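Local coordinates for protein glycoside Hydrolase Family 43_12 (Metagenome, PDB 7JVH) that probably hydrolyses glycosidic bonds of plant cell-wall polysaccharides or oligosaccharides, such as those built on xylose or arabinose, as a family 43 glycoside hydrolase, at residues W262-I267 with T287-L292; K327-T332 with V547-F552; V151-D156 with D163-H168; V86-S91 with G101-R106. All blocks are in the same frame, centred on the assembly; numbering follows the deposited sequence.

Contact 1: W262-I267 with T287-L292; sequences WHSEVI and TQRHFL
R289 crosses one face of the W262 indole, most of the chain touching it. Its CB lies 3.9 Å from W262 CE3. With chi1 at 72°, CG is tucked between the backbone N and the carbonyl carbon, and the chain then extends across the indole while CG also lies over one face of the H290 ring. CD makes a CH-pi contact, 3.6 Å from the centroid of the W262 five-membered ring. The guanidinium lies nearly flat on the indole, planes 13° apart, with CZ in a cation-pi contact at 4.0 Å from that centroid. S264 CB lies over the other face of the guanidinium. At the tip, NH1 donates in the guanidinium plane to W262 O, 2.9 Å away. With an alanine here, the indole would probably lose its cation and W262 O this donor. T287 OG1 donates to H263 O (2.8 Å) and accepts from R289 N, an ST turn that holds the arginine backbone in place. The small S264 leaves room for the guanidinium and turns its OG to E256 O. The contact joins the entry to strand 265-270, beside strand 249-255, to the loop leading to strand 300-308.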
# COMPACT_ATOMS: atom_id res chain seq x y z
N TRP A 262 -6.62 18.01 1.83
CA TRP A 262 -6.32 18.83 2.99
C TRP A 262 -5.42 18.11 4.00
O TRP A 262 -5.30 18.54 5.15
CB TRP A 262 -7.62 19.33 3.64
CG TRP A 262 -7.51 20.71 4.16
CD1 TRP A 262 -7.60 21.11 5.46
CD2 TRP A 262 -7.23 21.88 3.39
NE1 TRP A 262 -7.40 22.47 5.56
CE2 TRP A 262 -7.17 22.97 4.31
CE3 TRP A 262 -7.02 22.13 2.03
CZ2 TRP A 262 -6.91 24.29 3.90
CZ3 TRP A 262 -6.77 23.44 1.61
CH2 TRP A 262 -6.71 24.50 2.55
N HIS A 263 -4.73 17.05 3.54
CA HIS A 263 -3.88 16.24 4.41
C HIS A 263 -2.76 17.10 4.99
O HIS A 263 -2.30 18.08 4.38
CB HIS A 263 -3.29 15.04 3.64
CG HIS A 263 -3.10 13.80 4.46
ND1 HIS A 263 -2.31 12.75 4.04
CD2 HIS A 263 -3.59 13.44 5.67
CE1 HIS A 263 -2.32 11.79 4.95
NE2 HIS A 263 -3.09 12.18 5.95
N SER A 264 -2.34 16.75 6.21
CA SER A 264 -1.28 17.46 6.92
C SER A 264 -0.89 16.65 8.13
O SER A 264 -1.53 15.65 8.44
CB SER A 264 -1.75 18.83 7.39
OG SER A 264 -2.55 18.65 8.52
N GLU A 265 0.16 17.07 8.83
CA GLU A 265 0.55 16.49 10.10
C GLU A 265 0.74 17.63 11.09
O GLU A 265 1.31 18.66 10.75
CB GLU A 265 1.83 15.69 9.97
CG GLU A 265 2.05 14.75 11.15
CD GLU A 265 1.30 13.44 11.03
OE1 GLU A 265 0.61 13.20 10.00
OE2 GLU A 265 1.43 12.64 11.97
N VAL A 266 0.25 17.41 12.31
CA VAL A 266 0.25 18.38 13.37
C VAL A 266 0.91 17.75 14.59
O VAL A 266 1.08 16.53 14.63
CB VAL A 266 -1.18 18.87 13.68
CG1 VAL A 266 -1.81 19.46 12.44
CG2 VAL A 266 -2.04 17.74 14.23
N ILE A 267 1.28 18.58 15.57
CA ILE A 267 2.07 18.14 16.71
C ILE A 267 1.61 18.84 18.00
O ILE A 267 1.39 20.06 18.02
CB ILE A 267 3.58 18.40 16.49
CG1 ILE A 267 4.42 17.74 17.59
CG2 ILE A 267 3.88 19.90 16.44
CD1 ILE A 267 4.55 16.23 17.46
N THR A 287 2.72 19.59 5.14
CA THR A 287 1.59 19.60 4.22
C THR A 287 2.00 20.10 2.84
O THR A 287 3.01 20.75 2.70
CB THR A 287 0.44 20.50 4.73
OG1 THR A 287 -0.70 20.35 3.87
CG2 THR A 287 0.85 21.97 4.78
N GLN A 288 1.18 19.77 1.84
CA GLN A 288 1.27 20.33 0.50
C GLN A 288 -0.02 21.03 0.08
O GLN A 288 -0.13 21.48 -1.06
CB GLN A 288 1.59 19.23 -0.50
CG GLN A 288 2.96 18.59 -0.32
CD GLN A 288 4.10 19.55 -0.60
OE1 GLN A 288 4.49 19.79 -1.76
NE2 GLN A 288 4.62 20.14 0.46
N ARG A 289 -0.99 21.14 1.01
CA ARG A 289 -2.37 21.47 0.67
C ARG A 289 -2.61 22.86 0.10
O ARG A 289 -3.55 23.07 -0.66
CB ARG A 289 -3.28 21.21 1.87
CG ARG A 289 -3.14 22.20 3.02
CD ARG A 289 -3.83 21.56 4.22
NE ARG A 289 -3.69 22.35 5.42
CZ ARG A 289 -4.02 21.95 6.64
NH1 ARG A 289 -4.55 20.74 6.83
NH2 ARG A 289 -3.82 22.77 7.68
N HIS A 290 -1.72 23.81 0.42
CA HIS A 290 -1.81 25.18 -0.08
C HIS A 290 -1.20 25.43 -1.47
O HIS A 290 -1.00 26.57 -1.85
CB HIS A 290 -1.19 26.12 0.96
CG HIS A 290 -1.79 25.99 2.32
ND1 HIS A 290 -3.08 26.39 2.60
CD2 HIS A 290 -1.29 25.51 3.48
CE1 HIS A 290 -3.35 26.15 3.87
NE2 HIS A 290 -2.28 25.62 4.43
N PHE A 291 -0.94 24.36 -2.23
CA PHE A 291 -0.42 24.42 -3.61
C PHE A 291 -1.45 23.85 -4.60
O PHE A 291 -2.04 22.82 -4.35
CB PHE A 291 0.90 23.63 -3.72
CG PHE A 291 1.90 23.93 -2.62
CD1 PHE A 291 2.09 25.23 -2.17
CD2 PHE A 291 2.64 22.92 -2.05
CE1 PHE A 291 2.98 25.50 -1.14
CE2 PHE A 291 3.55 23.18 -1.04
CZ PHE A 291 3.73 24.47 -0.57
N LEU A 292 -1.69 24.57 -5.70
CA LEU A 292 -2.50 24.11 -6.86
C LEU A 292 -1.80 24.65 -8.11
O LEU A 292 -2.09 25.75 -8.58
CB LEU A 292 -3.92 24.66 -6.78
CG LEU A 292 -4.88 24.54 -7.96
CD1 LEU A 292 -4.74 23.19 -8.66
CD2 LEU A 292 -6.33 24.77 -7.48

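Contact 2: K327-T332 with V547-F552; sequences KGNVNT and VLSTNF
The amides of N551 and N329 meet at a slant, their planes 52° apart, with N329 OD1 coming 3.6 Å from N551 CB. Around the rest of the N551 amide lies the backbone of the loop: OD1 sits 3.3 Å from N329 CA and accepts from V330 N at 2.9 Å, the donor being tilted from the carbonyl plane. V330 CG2 also approaches this oxygen. Asparagine suits the place because its short side chain offers an acceptor to a loop N-H from the first turn of a helix. A leucine in its place would probably leave V330 N without its acceptor and set this part of the loop free to shift. The reciprocal bond runs from T550 N to V330 O, 3.1 Å, so the backbone of V330 is gripped at both its N and its O. S549 CA adds a CA-H...O contact to the same carbonyl. S549 is the N-cap, its OG accepting from F552 N at 3.0 Å and also bonded to A546 O. N331 has CG beside its backbone N (chi1 -64°), which brings OD1 to 3.3 Å from S549 CB, while its ND2 reaches A545 O and Y526 OH. The contact thus fastens the loop between strands 316-322 and 335-342, in the family 43 part of the chain, to the short helix 550-553 of the concanavalin A-like part, where L548 rests on Y471 of strand 469-477.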
# COMPACT_ATOMS: atom_id res chain seq x y z
N LYS A 327 -3.95 15.41 -15.26
CA LYS A 327 -5.37 15.66 -15.02
C LYS A 327 -5.77 15.56 -13.53
O LYS A 327 -6.95 15.62 -13.20
CB LYS A 327 -6.23 14.70 -15.85
CG LYS A 327 -6.16 14.98 -17.35
CD LYS A 327 -6.78 13.88 -18.17
CE LYS A 327 -8.31 13.83 -17.99
NZ LYS A 327 -8.99 15.10 -18.42
N GLY A 328 -4.78 15.39 -12.65
CA GLY A 328 -4.98 15.26 -11.22
C GLY A 328 -5.33 13.88 -10.70
O GLY A 328 -5.53 13.70 -9.49
N ASN A 329 -5.41 12.90 -11.60
CA ASN A 329 -5.74 11.52 -11.22
C ASN A 329 -4.55 10.77 -10.67
O ASN A 329 -3.42 11.09 -11.01
CB ASN A 329 -6.35 10.77 -12.41
CG ASN A 329 -7.64 11.39 -12.86
OD1 ASN A 329 -8.32 12.02 -12.06
ND2 ASN A 329 -7.99 11.22 -14.12
N VAL A 330 -4.83 9.75 -9.84
CA VAL A 330 -3.82 8.92 -9.20
C VAL A 330 -4.16 7.44 -9.40
O VAL A 330 -5.14 6.93 -8.82
CB VAL A 330 -3.78 9.16 -7.68
CG1 VAL A 330 -2.49 8.62 -7.07
CG2 VAL A 330 -3.96 10.62 -7.36
N ASN A 331 -3.33 6.77 -10.23
CA ASN A 331 -3.39 5.34 -10.43
C ASN A 331 -2.32 4.62 -9.63
O ASN A 331 -2.27 3.39 -9.60
CB ASN A 331 -3.28 5.00 -11.91
CG ASN A 331 -4.44 5.54 -12.73
OD1 ASN A 331 -5.04 6.57 -12.37
ND2 ASN A 331 -4.76 4.87 -13.84
N THR A 332 -1.47 5.39 -8.96
CA THR A 332 -0.31 4.86 -8.24
C THR A 332 -0.53 4.72 -6.74
O THR A 332 0.37 4.26 -6.01
CB THR A 332 0.95 5.72 -8.53
OG1 THR A 332 0.58 7.10 -8.68
CG2 THR A 332 1.58 5.26 -9.84
N VAL A 547 -10.24 5.59 -15.32
CA VAL A 547 -11.02 4.45 -14.85
C VAL A 547 -10.36 3.68 -13.68
O VAL A 547 -11.08 3.13 -12.82
CB VAL A 547 -11.35 3.47 -16.01
CG1 VAL A 547 -11.91 2.15 -15.50
CG2 VAL A 547 -12.37 4.08 -16.98
N LEU A 548 -9.03 3.62 -13.66
CA LEU A 548 -8.27 2.90 -12.63
C LEU A 548 -7.72 3.80 -11.52
O LEU A 548 -6.91 3.37 -10.68
CB LEU A 548 -7.14 2.08 -13.27
CG LEU A 548 -7.57 1.15 -14.40
CD1 LEU A 548 -6.40 0.34 -14.95
CD2 LEU A 548 -8.68 0.23 -13.92
N SER A 549 -8.17 5.06 -11.51
CA SER A 549 -7.81 6.00 -10.48
C SER A 549 -8.71 5.89 -9.24
O SER A 549 -9.92 5.58 -9.32
CB SER A 549 -7.89 7.43 -11.01
OG SER A 549 -9.24 7.83 -11.24
N THR A 550 -8.09 6.14 -8.08
CA THR A 550 -8.77 6.45 -6.84
C THR A 550 -9.84 7.52 -7.05
O THR A 550 -10.94 7.41 -6.53
CB THR A 550 -7.75 6.87 -5.79
OG1 THR A 550 -7.05 5.69 -5.35
CG2 THR A 550 -8.42 7.57 -4.61
N ASN A 551 -9.49 8.56 -7.82
CA ASN A 551 -10.39 9.69 -8.09
C ASN A 551 -11.71 9.25 -8.67
O ASN A 551 -12.74 9.81 -8.31
CB ASN A 551 -9.73 10.69 -9.05
CG ASN A 551 -8.36 11.16 -8.56
OD1 ASN A 551 -7.38 10.41 -8.60
ND2 ASN A 551 -8.30 12.39 -8.09
N PHE A 552 -11.68 8.26 -9.57
CA PHE A 552 -12.85 7.81 -10.30
C PHE A 552 -13.64 6.71 -9.56
O PHE A 552 -14.86 6.79 -9.48
CB PHE A 552 -12.44 7.35 -11.70
CG PHE A 552 -13.58 6.85 -12.54
CD1 PHE A 552 -14.35 7.72 -13.30
CD2 PHE A 552 -13.86 5.50 -12.59
CE1 PHE A 552 -15.40 7.25 -14.06
CE2 PHE A 552 -14.91 5.02 -13.38
CZ PHE A 552 -15.67 5.90 -14.12
O HOH W 1 -4.35 5.25 -7.25

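Contact 3: V151-D156 with D163-H168; sequences VVKTKD and DPFNLH
The chi1 of V151, 64°, sets CG1 between the backbone N and the carbonyl carbon, where it lies 3.8 Å from F165 CB and 4.0 Å from L167 CD2. That of F165, -72°, keeps CG beside its own backbone N and so turns the ring to V151 O, which lies at the ring edge, 3.6 Å from CD1, and to K153. A branched valine fits here because one methyl fills the angle between phenylalanine and leucine while the backbone stays extended. That backbone pairs V151 with F165 as an antiparallel hydrogen-bonded pair. F165 N donates to V151 O at 2.8 Å, in the carbonyl plane, and V151 N returns a bond to F165 O at 3.1 Å. V151 O also takes a CA-H...O contact from P164. On the neighbouring residue, V152 CG1 packs on P164, 3.8 Å from its CA. Farther along, K153 crosses the phenylalanine at about a right angle. CE alone among the lysine carbons comes near the ring, 3.9 Å from F165 CE1, and the chain goes on to put NZ in a salt bridge with D214. The aromatic ring thereby lies on a strand at the margin with aliphatic carbon beside it, while L167 turns inward onto I138. Strand 165-166 is the outermost member of a four-stranded antiparallel sheet, following strands 120-129, 134-142 and 148-154 in simple up-and-down order, the form of a blade in the five-bladed beta-propeller characteristic of family 43.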
# COMPACT_ATOMS: atom_id res chain seq x y z
N VAL A 151 -3.74 -6.57 17.38
CA VAL A 151 -2.30 -6.50 17.42
C VAL A 151 -1.68 -7.89 17.26
O VAL A 151 -2.23 -8.88 17.73
CB VAL A 151 -1.80 -5.81 18.73
CG1 VAL A 151 -2.17 -6.60 19.96
CG2 VAL A 151 -0.30 -5.57 18.69
N VAL A 152 -0.54 -7.95 16.56
CA VAL A 152 0.28 -9.16 16.45
C VAL A 152 1.71 -8.87 16.95
O VAL A 152 2.17 -7.73 16.91
CB VAL A 152 0.32 -9.71 15.00
CG1 VAL A 152 -1.08 -10.03 14.49
CG2 VAL A 152 0.98 -8.74 14.07
N LYS A 153 2.38 -9.93 17.41
CA LYS A 153 3.67 -9.81 18.09
C LYS A 153 4.71 -10.78 17.56
O LYS A 153 4.37 -11.80 16.98
CB LYS A 153 3.50 -10.07 19.59
CG LYS A 153 2.51 -9.14 20.26
CD LYS A 153 2.68 -9.09 21.77
CE LYS A 153 2.41 -10.39 22.46
NZ LYS A 153 2.65 -10.21 23.92
N THR A 154 5.98 -10.45 17.80
CA THR A 154 7.12 -11.30 17.46
C THR A 154 8.38 -10.87 18.18
O THR A 154 8.53 -9.71 18.54
CB THR A 154 7.39 -11.31 15.94
OG1 THR A 154 8.41 -12.27 15.66
CG2 THR A 154 7.85 -9.95 15.45
N LYS A 155 9.29 -11.83 18.40
CA LYS A 155 10.64 -11.55 18.87
C LYS A 155 11.63 -11.21 17.74
O LYS A 155 12.69 -10.64 18.01
CB LYS A 155 11.18 -12.74 19.69
CG LYS A 155 10.41 -13.03 20.97
CD LYS A 155 10.57 -11.92 22.02
CE LYS A 155 11.45 -12.31 23.19
NZ LYS A 155 11.10 -11.51 24.41
N ASP A 156 11.26 -11.55 16.50
CA ASP A 156 12.14 -11.50 15.34
C ASP A 156 11.28 -11.53 14.07
O ASP A 156 10.79 -12.59 13.68
CB ASP A 156 13.13 -12.67 15.39
CG ASP A 156 14.04 -12.74 14.16
OD1 ASP A 156 14.09 -11.78 13.35
OD2 ASP A 156 14.72 -13.78 14.00
N ASP A 163 -0.64 -14.94 15.87
CA ASP A 163 -2.03 -14.72 15.50
C ASP A 163 -2.53 -13.48 16.22
O ASP A 163 -1.93 -13.03 17.20
CB ASP A 163 -2.88 -15.96 15.82
CG ASP A 163 -2.77 -17.04 14.75
OD1 ASP A 163 -2.38 -16.74 13.61
OD2 ASP A 163 -3.06 -18.21 15.04
N PRO A 164 -3.62 -12.84 15.75
CA PRO A 164 -4.07 -11.56 16.31
C PRO A 164 -4.55 -11.65 17.76
O PRO A 164 -5.05 -12.68 18.19
CB PRO A 164 -5.23 -11.16 15.38
CG PRO A 164 -5.15 -12.05 14.18
CD PRO A 164 -4.48 -13.31 14.64
N PHE A 165 -4.38 -10.55 18.50
CA PHE A 165 -5.02 -10.33 19.78
C PHE A 165 -6.08 -9.29 19.48
O PHE A 165 -5.77 -8.19 19.04
CB PHE A 165 -4.02 -9.77 20.81
CG PHE A 165 -3.02 -10.76 21.29
CD1 PHE A 165 -1.82 -10.94 20.61
CD2 PHE A 165 -3.26 -11.53 22.42
CE1 PHE A 165 -0.88 -11.87 21.06
CE2 PHE A 165 -2.33 -12.46 22.86
CZ PHE A 165 -1.14 -12.63 22.18
N ASN A 166 -7.36 -9.64 19.68
CA ASN A 166 -8.47 -8.72 19.42
C ASN A 166 -8.52 -7.67 20.54
O ASN A 166 -8.52 -8.03 21.72
CB ASN A 166 -9.81 -9.48 19.34
CG ASN A 166 -10.08 -10.08 17.95
OD1 ASN A 166 -9.83 -9.42 16.95
ND2 ASN A 166 -10.55 -11.33 17.89
N LEU A 167 -8.53 -6.39 20.15
CA LEU A 167 -8.56 -5.28 21.10
C LEU A 167 -9.94 -4.62 21.14
O LEU A 167 -10.59 -4.42 20.11
CB LEU A 167 -7.49 -4.25 20.74
CG LEU A 167 -6.10 -4.83 20.49
CD1 LEU A 167 -5.19 -3.77 19.90
CD2 LEU A 167 -5.50 -5.42 21.76
N HIS A 168 -10.37 -4.25 22.36
CA HIS A 168 -11.75 -3.88 22.65
C HIS A 168 -11.98 -2.36 22.67
O HIS A 168 -12.36 -1.79 23.69
CB HIS A 168 -12.19 -4.50 23.98
CG HIS A 168 -12.14 -5.99 24.00
ND1 HIS A 168 -12.05 -6.72 25.16
CD2 HIS A 168 -12.17 -6.90 22.99
CE1 HIS A 168 -12.03 -8.01 24.88
NE2 HIS A 168 -12.10 -8.15 23.56

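Contact 4: V86-S91 with G101-R106; sequences VPIFHS and GNVLDR
This is the buried end of an antiparallel beta hairpin, where V86 to I88 pair with G101 to V103 just as both chains turn a corner. I88 N donates to G101 O at 3.0 Å in a nearly straight bond, 172° at the hydrogen, although the donor stands above the carbonyl plane. V103 N donates to V86 O at 2.8 Å. Between these bonds P87 faces N102 as a non-hydrogen-bonded pair with CA atoms 4.0 Å apart, a site where a residue's N-H is not used towards strand 98-102, so a proline costs this pairing no bond. N102 OD1 leans over it, 3.4 Å from P87 CB. G101 has backbone angles at which a beta carbon would jam against the preceding carbonyl oxygen, which calls for glycine. I88 CG2 lies 3.4 Å from G101 O. The branched side chains close the apolar side: with V103 CG2 beside the backbone N, anti to the carbonyl carbon, this methyl reaches I88 CB at 3.8 Å. V86 straddles the turn, setting CG1 against V103 and CG2 against L104 CD1 at 4.0 Å. Valine, isoleucine and leucine suit this buried place between two sheets. Strand 98-102 is the outermost of its four-stranded sheet; strand 85-91 has strand 72-76 on its other side, and V86, I88 and L104 pack on I121 and I126 of strand 120-129, in the next sheet.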
# COMPACT_ATOMS: atom_id res chain seq x y z
N VAL A 86 0.16 -6.03 4.78
CA VAL A 86 1.17 -5.29 5.55
C VAL A 86 2.58 -5.73 5.16
O VAL A 86 3.20 -6.54 5.86
CB VAL A 86 0.95 -5.42 7.08
CG1 VAL A 86 1.91 -4.52 7.86
CG2 VAL A 86 -0.50 -5.10 7.41
N PRO A 87 3.15 -5.19 4.06
CA PRO A 87 4.52 -5.55 3.67
C PRO A 87 5.47 -4.92 4.67
O PRO A 87 5.16 -3.84 5.17
CB PRO A 87 4.66 -4.93 2.29
CG PRO A 87 3.69 -3.80 2.28
CD PRO A 87 2.54 -4.20 3.17
N ILE A 88 6.57 -5.62 4.98
CA ILE A 88 7.54 -5.14 5.95
C ILE A 88 8.95 -5.07 5.34
O ILE A 88 9.46 -6.05 4.78
CB ILE A 88 7.48 -5.96 7.25
CG1 ILE A 88 8.55 -5.48 8.25
CG2 ILE A 88 7.60 -7.46 6.97
CD1 ILE A 88 8.28 -5.90 9.68
N PHE A 89 9.56 -3.88 5.42
CA PHE A 89 10.87 -3.59 4.85
C PHE A 89 11.90 -3.39 5.96
O PHE A 89 11.58 -2.83 6.99
CB PHE A 89 10.79 -2.36 3.96
CG PHE A 89 9.81 -2.49 2.82
CD1 PHE A 89 8.49 -2.10 3.00
CD2 PHE A 89 10.19 -3.01 1.59
CE1 PHE A 89 7.56 -2.21 1.96
CE2 PHE A 89 9.27 -3.14 0.56
CZ PHE A 89 7.96 -2.74 0.75
N HIS A 90 13.12 -3.88 5.72
CA HIS A 90 14.25 -3.74 6.64
C HIS A 90 15.39 -2.94 6.00
O HIS A 90 15.64 -3.07 4.83
CB HIS A 90 14.74 -5.12 7.12
CG HIS A 90 16.11 -5.11 7.72
ND1 HIS A 90 17.25 -5.38 6.99
CD2 HIS A 90 16.52 -4.89 9.00
CE1 HIS A 90 18.31 -5.32 7.79
NE2 HIS A 90 17.89 -5.03 9.01
N SER A 91 16.03 -2.09 6.81
CA SER A 91 17.14 -1.23 6.37
C SER A 91 18.03 -0.82 7.55
O SER A 91 17.54 -0.60 8.66
CB SER A 91 16.60 0.01 5.66
OG SER A 91 17.63 0.94 5.34
N GLY A 101 9.27 -9.61 4.12
CA GLY A 101 8.05 -10.37 4.00
C GLY A 101 6.82 -9.49 4.10
O GLY A 101 6.85 -8.30 3.74
N ASN A 102 5.73 -10.08 4.59
CA ASN A 102 4.48 -9.39 4.85
C ASN A 102 4.01 -9.89 6.22
O ASN A 102 3.94 -11.10 6.44
CB ASN A 102 3.46 -9.70 3.76
CG ASN A 102 3.90 -9.22 2.38
OD1 ASN A 102 3.51 -8.14 1.94
ND2 ASN A 102 4.74 -10.01 1.69
N VAL A 103 3.71 -8.96 7.14
CA VAL A 103 3.46 -9.31 8.54
C VAL A 103 2.25 -10.22 8.71
O VAL A 103 2.30 -11.19 9.47
CB VAL A 103 3.34 -8.05 9.45
CG1 VAL A 103 2.95 -8.43 10.87
CG2 VAL A 103 4.65 -7.27 9.44
N LEU A 104 1.17 -9.92 7.97
CA LEU A 104 -0.04 -10.74 7.98
C LEU A 104 -0.04 -11.63 6.74
O LEU A 104 -0.58 -11.26 5.70
CB LEU A 104 -1.30 -9.86 8.04
CG LEU A 104 -1.35 -8.80 9.16
CD1 LEU A 104 -2.66 -8.05 9.14
CD2 LEU A 104 -1.13 -9.40 10.53
N ASP A 105 0.58 -12.82 6.87
CA ASP A 105 0.75 -13.76 5.77
C ASP A 105 0.10 -15.14 5.96
O ASP A 105 0.23 -16.01 5.09
CB ASP A 105 2.24 -13.92 5.44
CG ASP A 105 3.07 -14.41 6.62
OD1 ASP A 105 2.53 -14.58 7.72
OD2 ASP A 105 4.28 -14.65 6.42
N ARG A 106 -0.60 -15.34 7.08
CA ARG A 106 -1.40 -16.54 7.30
C ARG A 106 -2.87 -16.15 7.29
O ARG A 106 -3.24 -15.03 7.66
CB ARG A 106 -1.04 -17.20 8.63
CG ARG A 106 0.38 -17.72 8.70
CD ARG A 106 0.60 -18.57 9.94
NE ARG A 106 0.31 -17.84 11.17
CZ ARG A 106 1.11 -16.94 11.74
NH1 ARG A 106 2.28 -16.64 11.21
NH2 ARG A 106 0.73 -16.34 12.86

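How the contacts relate
Along the chain the order is contact 4, contact 3, contact 1, contact 2, each closing before the next opens. Contacts 4 and 3 belong to successive four-stranded sheets of the propeller, with centres 14 Å apart, and they touch: V152 packs on V103 and L104, and D163 OD1 forms a salt bridge with R106 NH2, 3.2 Å away. These links tie two adjacent blades together. Contact 1 lies in a later blade, its centre 33 Å from that of contact 3. Contact 2, about 8 Å from contact 1 between nearest atoms, joins the propeller to the C-terminal concanavalin A-like domain. Three contacts lie within the propeller, and contact 2 bridges it to the C-terminal domain.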